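Local structure of MccB protein (Escherichia coli, 3H5N) at residues L158-L163 with T293-N298; N92-R97 with K183-I188. The protein uses ATP to activate a peptide at the start of microcin C7 antibiotic biosynthesis, as a bacterial relative of the ubiquitin-activating E1 enzymes. One frame throughout, in Å; residues are numbered along the deposited sequence.

Contact 1: L158-L163 with T293-N298; sequences LTRQVL and TFAPVN. With ATP (adenosine-5'-triphosphate), chain G.
Arg160 and Ala295 bring the two backbones together, their CA atoms 4.8 Å apart, where the irregular loop 158-163 passes the start of helix 295-314. Phe294 is the N-cap residue of that helix, and no direct hydrogen bond joins the segments. The aliphatic part of Arg160 does most of the packing: CG lies 3.7 Å from CA of Ala295 and 4.0 Å from CB of Asn298. Thr293 crosses the arginine at about a right angle and lays its CG2 methyl over one guanidinium face, toward the rim. Bends at chi2 (107°) and chi3 (64°) turn the Arg160 chain past Thr293 toward the triphosphate of ATP. There NH2 of Arg160 gives O3B of ATP a fairly straight bond of 2.8 Å. A water ties OG1 of Thr159 to OG1 of Thr293, while the Thr159 carbonyl is taken by Thr139 of the second subunit. Tyr242, another ATP-binding residue, packs against Arg160, Thr293 and Asn298. This is part of the nucleotide pocket of an E1-like, Rossmann-type domain. From one nitrogen the arginine reaches O1A, O2G and the oxygen bridging the beta and gamma phosphates, the first two only through weak bonds, and its positive charge would offset some of theirs.

Contact 2: N92-R97 with K183-I188; sequences NNRYSR and KRNSEI. With ATP (adenosine-5'-triphosphate), chain K.
The guanidinium of Arg94 and the side-chain amide of Asn185 stack almost parallel, their planes 8° apart, with OD1 of Asn185 over the centre of one guanidinium face. At the edge of the same group lie OE2 of Glu187 and the carbonyl O of Arg184, to which NH2 of Arg94 gives a 2.8 Å bond, meeting a lone pair in the carbonyl plane. The Tyr95 ring has CG of Arg94 over the centre of one face and ND2 of Asn185 near its plane at the edge. Within the E1-like, Rossmann-type fold, these groups join the turn that leads into helix 96-104 to the turn that follows helix 173-184. The Asn185 amide makes three hydrogen bonds. OD1 of Asn185 closes an Asx turn by accepting from N of Glu187, its ND2 donates to OH of Tyr95 at 2.9 Å, and ND2 also bonds the carbonyl of Ala138, so the amide is held against rotation while the arginine lies on it. With CG anti to the backbone N (chi1 -165°), Asn185 reaches across to both residues.

Glu187 slides past Arg94 in the opposite direction and forms a salt bridge from OE2 to NH1 at 3.1 Å. The carboxylate stands steeply to the guanidinium, at 78°, and the nitrogen reaches OE2 from above the carboxylate plane. NH1 has a stronger partner in Glu166 of the second subunit, which brings the interface with that subunit into this contact. On the far side of the turn Arg97 grips an ATP held mainly by the second subunit: NE binds O2G and NH2 binds O1G, both on the gamma phosphate. Back at the contact, a water lies in the plane of the Tyr95 ring, 2.5 Å from its OH, and donates a weak bond to OE1 of Glu187.

Overall arrangement
The centres of contacts 1 and 2 lie about 24 Å apart in the chain, and their segments alternate in sequence. They meet through packing of Leu163 CD2 on Arg184 CZ, 3.9 Å apart. Both border the second subunit, and each takes part in a different ATP site: Arg160 of contact 1 binds the nucleotide of its own chain's pocket, whereas Arg97 of contact 2 reaches into the pocket of the second subunit. By the same exchange, Arg97 of that subunit bonds to the ATP beside contact 1 and packs on Thr293. Arg184 of contact 2 likewise donates to Val162 of the partner chain. Each triphosphate is thus gripped from two subunits.

Contact 1: L158-L163 with T293-N298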
# COMPACT_ATOMS: atom_id res chain seq x y z
N LEU A 158 14.47 -0.72 -10.17
CA LEU A 158 13.60 -0.40 -9.05
C LEU A 158 13.58 -1.41 -7.91
O LEU A 158 13.08 -1.10 -6.82
CB LEU A 158 12.18 -0.11 -9.54
CG LEU A 158 12.08 1.00 -10.60
CD1 LEU A 158 10.65 1.10 -11.12
CD2 LEU A 158 12.58 2.36 -10.07
N THR A 159 14.11 -2.61 -8.14
CA THR A 159 14.12 -3.61 -7.07
C THR A 159 14.99 -3.18 -5.86
O THR A 159 14.61 -3.46 -4.73
CB THR A 159 14.53 -5.01 -7.55
OG1 THR A 159 15.88 -4.98 -8.04
CG2 THR A 159 13.59 -5.51 -8.64
N ARG A 160 16.11 -2.49 -6.11
CA ARG A 160 17.07 -2.11 -5.06
C ARG A 160 17.26 -0.61 -4.95
O ARG A 160 17.73 -0.11 -3.93
CB ARG A 160 18.48 -2.67 -5.35
CG ARG A 160 18.65 -4.18 -5.29
CD ARG A 160 18.81 -4.74 -6.69
NE ARG A 160 20.02 -4.27 -7.38
CZ ARG A 160 20.04 -3.93 -8.67
NH1 ARG A 160 18.93 -3.97 -9.40
NH2 ARG A 160 21.18 -3.52 -9.23
N GLN A 161 16.95 0.10 -6.02
CA GLN A 161 17.37 1.49 -6.16
C GLN A 161 16.30 2.40 -5.60
O GLN A 161 15.43 2.92 -6.30
CB GLN A 161 17.86 1.77 -7.59
CG GLN A 161 19.13 0.94 -7.84
CD GLN A 161 19.64 0.89 -9.26
OE1 GLN A 161 19.84 1.93 -9.91
NE2 GLN A 161 19.90 -0.32 -9.75
N VAL A 162 16.39 2.55 -4.28
CA VAL A 162 15.31 3.02 -3.42
C VAL A 162 14.86 4.48 -3.66
O VAL A 162 13.72 4.84 -3.33
CB VAL A 162 15.68 2.82 -1.91
CG1 VAL A 162 16.78 3.79 -1.44
CG2 VAL A 162 14.45 2.88 -0.99
N LEU A 163 15.76 5.30 -4.21
CA LEU A 163 15.41 6.70 -4.50
C LEU A 163 14.64 6.88 -5.79
O LEU A 163 14.07 7.94 -6.02
CB LEU A 163 16.66 7.58 -4.53
CG LEU A 163 17.42 7.61 -3.20
CD1 LEU A 163 18.61 8.54 -3.34
CD2 LEU A 163 16.49 8.04 -2.07
N THR A 293 21.40 -10.35 -7.91
CA THR A 293 20.98 -9.23 -7.06
C THR A 293 19.73 -9.57 -6.24
O THR A 293 18.83 -10.32 -6.68
CB THR A 293 20.75 -7.92 -7.87
OG1 THR A 293 19.83 -8.16 -8.94
CG2 THR A 293 22.05 -7.41 -8.46
N PHE A 294 19.68 -8.99 -5.05
CA PHE A 294 18.63 -9.23 -4.07
C PHE A 294 18.70 -8.03 -3.13
O PHE A 294 19.73 -7.80 -2.52
CB PHE A 294 18.93 -10.54 -3.34
CG PHE A 294 17.83 -11.00 -2.40
CD1 PHE A 294 16.50 -10.95 -2.78
CD2 PHE A 294 18.16 -11.53 -1.15
CE1 PHE A 294 15.50 -11.39 -1.91
CE2 PHE A 294 17.16 -11.97 -0.28
CZ PHE A 294 15.83 -11.90 -0.67
N ALA A 295 17.63 -7.23 -3.06
CA ALA A 295 17.66 -5.98 -2.26
C ALA A 295 18.19 -6.13 -0.80
O ALA A 295 19.04 -5.36 -0.37
CB ALA A 295 16.30 -5.26 -2.29
N PRO A 296 17.74 -7.16 -0.05
CA PRO A 296 18.28 -7.33 1.31
C PRO A 296 19.81 -7.42 1.36
O PRO A 296 20.42 -6.81 2.24
CB PRO A 296 17.62 -8.62 1.77
CG PRO A 296 16.31 -8.62 1.03
CD PRO A 296 16.75 -8.21 -0.36
N VAL A 297 20.41 -8.14 0.40
CA VAL A 297 21.87 -8.28 0.32
C VAL A 297 22.55 -6.94 -0.00
O VAL A 297 23.47 -6.51 0.71
CB VAL A 297 22.28 -9.37 -0.72
CG1 VAL A 297 23.76 -9.34 -0.97
CG2 VAL A 297 21.86 -10.75 -0.25
N ASN A 298 22.11 -6.31 -1.09
CA ASN A 298 22.46 -4.92 -1.43
C ASN A 298 22.42 -3.97 -0.22
O ASN A 298 23.37 -3.22 0.03
CB ASN A 298 21.47 -4.37 -2.48
CG ASN A 298 21.73 -2.90 -2.84
OD1 ASN A 298 21.19 -1.96 -2.22
ND2 ASN A 298 22.55 -2.70 -3.86
PG ATP G . 21.65 -3.87 -12.63
O1G ATP G . 20.79 -3.51 -13.81
O2G ATP G . 20.99 -4.81 -11.64
O3G ATP G . 23.08 -4.27 -12.94
PB ATP G . 22.53 -1.19 -12.36
O1B ATP G . 21.53 -0.12 -12.69
O2B ATP G . 23.59 -1.56 -13.38
O3B ATP G . 21.75 -2.48 -11.81
PA ATP G . 24.28 -1.53 -10.14
O1A ATP G . 23.45 -1.92 -8.93
O2A ATP G . 25.03 -2.57 -10.93
O3A ATP G . 23.30 -0.66 -11.06
O5' ATP G . 25.34 -0.41 -9.68
C5' ATP G . 26.48 -0.07 -10.48
C4' ATP G . 26.34 1.38 -10.89
O4' ATP G . 27.65 1.90 -11.14
C3' ATP G . 25.52 1.58 -12.16
O3' ATP G . 24.65 2.72 -11.98
C2' ATP G . 26.55 1.85 -13.25
O2' ATP G . 26.08 2.77 -14.24
C1' ATP G . 27.71 2.44 -12.46
N9 ATP G . 29.01 2.09 -13.07
C8 ATP G . 29.46 0.85 -13.33
N7 ATP G . 30.70 0.91 -13.87
C5 ATP G . 31.04 2.21 -13.96
C6 ATP G . 32.21 2.97 -14.44
N6 ATP G . 33.27 2.32 -14.94
N1 ATP G . 32.17 4.33 -14.35
C2 ATP G . 31.11 4.99 -13.85
N3 ATP G . 30.00 4.36 -13.39
C4 ATP G . 29.92 3.00 -13.43
O HOH W 1 17.29 -7.37 -7.63

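Contact 2: N92-R97 with K183-I188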
# COMPACT_ATOMS: atom_id res chain seq x y z
N ASN A 92 14.68 18.65 19.14
CA ASN A 92 14.21 19.09 17.84
C ASN A 92 15.25 19.14 16.72
O ASN A 92 14.89 19.39 15.56
CB ASN A 92 13.54 20.46 17.97
CG ASN A 92 12.04 20.38 17.99
OD1 ASN A 92 11.46 19.29 17.90
ND2 ASN A 92 11.38 21.52 18.12
N ASN A 93 16.53 18.94 17.06
CA ASN A 93 17.60 18.88 16.08
C ASN A 93 17.29 17.72 15.15
O ASN A 93 16.97 16.63 15.62
CB ASN A 93 18.95 18.67 16.79
CG ASN A 93 20.15 18.77 15.85
OD1 ASN A 93 20.28 18.03 14.89
ND2 ASN A 93 21.05 19.68 16.18
N ARG A 94 17.37 17.95 13.84
CA ARG A 94 17.10 16.89 12.86
C ARG A 94 17.98 15.64 13.06
O ARG A 94 17.56 14.52 12.74
CB ARG A 94 17.20 17.42 11.43
CG ARG A 94 18.57 17.90 11.00
CD ARG A 94 18.54 18.37 9.55
NE ARG A 94 18.11 17.29 8.66
CZ ARG A 94 17.35 17.46 7.58
NH1 ARG A 94 16.96 18.69 7.24
NH2 ARG A 94 17.01 16.41 6.83
N TYR A 95 19.17 15.84 13.63
CA TYR A 95 20.14 14.75 13.82
C TYR A 95 20.10 14.13 15.21
O TYR A 95 20.92 13.27 15.53
CB TYR A 95 21.56 15.25 13.51
CG TYR A 95 21.70 15.89 12.15
CD1 TYR A 95 21.48 15.15 11.00
CD2 TYR A 95 22.05 17.24 12.02
CE1 TYR A 95 21.59 15.72 9.74
CE2 TYR A 95 22.18 17.83 10.74
CZ TYR A 95 21.94 17.06 9.61
OH TYR A 95 22.06 17.58 8.34
N SER A 96 19.14 14.55 16.03
CA SER A 96 19.03 14.13 17.44
C SER A 96 19.05 12.62 17.69
O SER A 96 19.57 12.19 18.72
CB SER A 96 17.79 14.74 18.09
OG SER A 96 16.62 14.33 17.41
N ARG A 97 18.51 11.81 16.79
CA ARG A 97 18.60 10.36 17.01
C ARG A 97 20.04 9.85 16.87
O ARG A 97 20.51 9.04 17.69
CB ARG A 97 17.63 9.58 16.11
CG ARG A 97 16.17 9.98 16.28
CD ARG A 97 15.70 9.90 17.72
NE ARG A 97 14.27 10.17 17.85
CZ ARG A 97 13.72 11.36 18.07
NH1 ARG A 97 14.47 12.46 18.19
NH2 ARG A 97 12.41 11.46 18.17
N LYS A 183 15.53 16.70 -1.39
CA LYS A 183 14.18 16.61 -0.81
C LYS A 183 14.21 16.11 0.63
O LYS A 183 13.35 16.48 1.44
CB LYS A 183 13.29 15.71 -1.66
CG LYS A 183 12.74 16.40 -2.91
CD LYS A 183 12.16 15.38 -3.89
CE LYS A 183 11.12 14.52 -3.22
NZ LYS A 183 10.64 13.48 -4.17
N ARG A 184 15.20 15.28 0.95
CA ARG A 184 15.35 14.72 2.29
C ARG A 184 16.16 15.60 3.24
O ARG A 184 15.85 15.68 4.43
CB ARG A 184 15.92 13.30 2.20
CG ARG A 184 14.83 12.29 1.89
CD ARG A 184 15.39 11.02 1.26
NE ARG A 184 14.35 10.08 0.86
CZ ARG A 184 13.67 10.11 -0.29
NH1 ARG A 184 13.91 11.06 -1.21
NH2 ARG A 184 12.74 9.20 -0.53
N ASN A 185 17.18 16.24 2.71
CA ASN A 185 18.00 17.17 3.48
C ASN A 185 18.43 18.34 2.59
O ASN A 185 19.37 18.23 1.79
CB ASN A 185 19.22 16.45 4.09
CG ASN A 185 19.90 17.27 5.18
OD1 ASN A 185 19.68 18.47 5.31
ND2 ASN A 185 20.74 16.61 5.97
N SER A 186 17.72 19.46 2.73
CA SER A 186 18.04 20.68 2.00
C SER A 186 19.17 21.51 2.65
O SER A 186 19.54 22.58 2.15
CB SER A 186 16.78 21.54 1.83
OG SER A 186 16.15 21.72 3.09
N GLU A 187 19.73 21.01 3.75
CA GLU A 187 20.82 21.68 4.43
C GLU A 187 22.21 21.30 3.90
O GLU A 187 23.23 21.86 4.33
CB GLU A 187 20.75 21.45 5.94
CG GLU A 187 19.69 22.30 6.61
CD GLU A 187 19.23 21.74 7.94
OE1 GLU A 187 20.07 21.61 8.86
OE2 GLU A 187 18.00 21.47 8.08
N ILE A 188 22.26 20.36 2.96
CA ILE A 188 23.55 19.96 2.39
C ILE A 188 23.69 20.33 0.92
O ILE A 188 22.74 20.74 0.28
CB ILE A 188 23.81 18.44 2.54
CG1 ILE A 188 22.83 17.65 1.68
CG2 ILE A 188 23.73 18.04 4.02
CD1 ILE A 188 23.06 16.16 1.68
PG ATP K . 11.62 7.85 17.16
O1G ATP K . 10.90 9.07 17.68
O2G ATP K . 12.98 8.10 16.59
O3G ATP K . 11.54 6.59 18.01
PB ATP K . 9.38 6.88 15.58
O1B ATP K . 8.58 7.90 14.82
O2B ATP K . 8.83 6.36 16.89
O3B ATP K . 10.85 7.48 15.78
PA ATP K . 10.41 4.31 14.91
O1A ATP K . 11.59 4.12 13.99
O2A ATP K . 10.55 4.24 16.40
O3A ATP K . 9.63 5.67 14.54
O5' ATP K . 9.34 3.21 14.44
C5' ATP K . 8.30 2.73 15.29
C4' ATP K . 6.98 2.98 14.55
O4' ATP K . 5.98 2.08 15.05
C3' ATP K . 6.48 4.41 14.74
O3' ATP K . 6.10 4.93 13.45
C2' ATP K . 5.32 4.27 15.70
O2' ATP K . 4.26 5.19 15.43
C1' ATP K . 4.85 2.83 15.48
N9 ATP K . 4.33 2.26 16.73
C8 ATP K . 4.98 2.12 17.91
N7 ATP K . 4.15 1.55 18.83
C5 ATP K . 2.96 1.35 18.23
C6 ATP K . 1.64 0.80 18.61
N6 ATP K . 1.42 0.34 19.86
N1 ATP K . 0.68 0.76 17.67
C2 ATP K . 0.87 1.22 16.41
N3 ATP K . 2.03 1.74 15.99
C4 ATP K . 3.09 1.82 16.85
O HOH W 2 22.99 19.95 8.21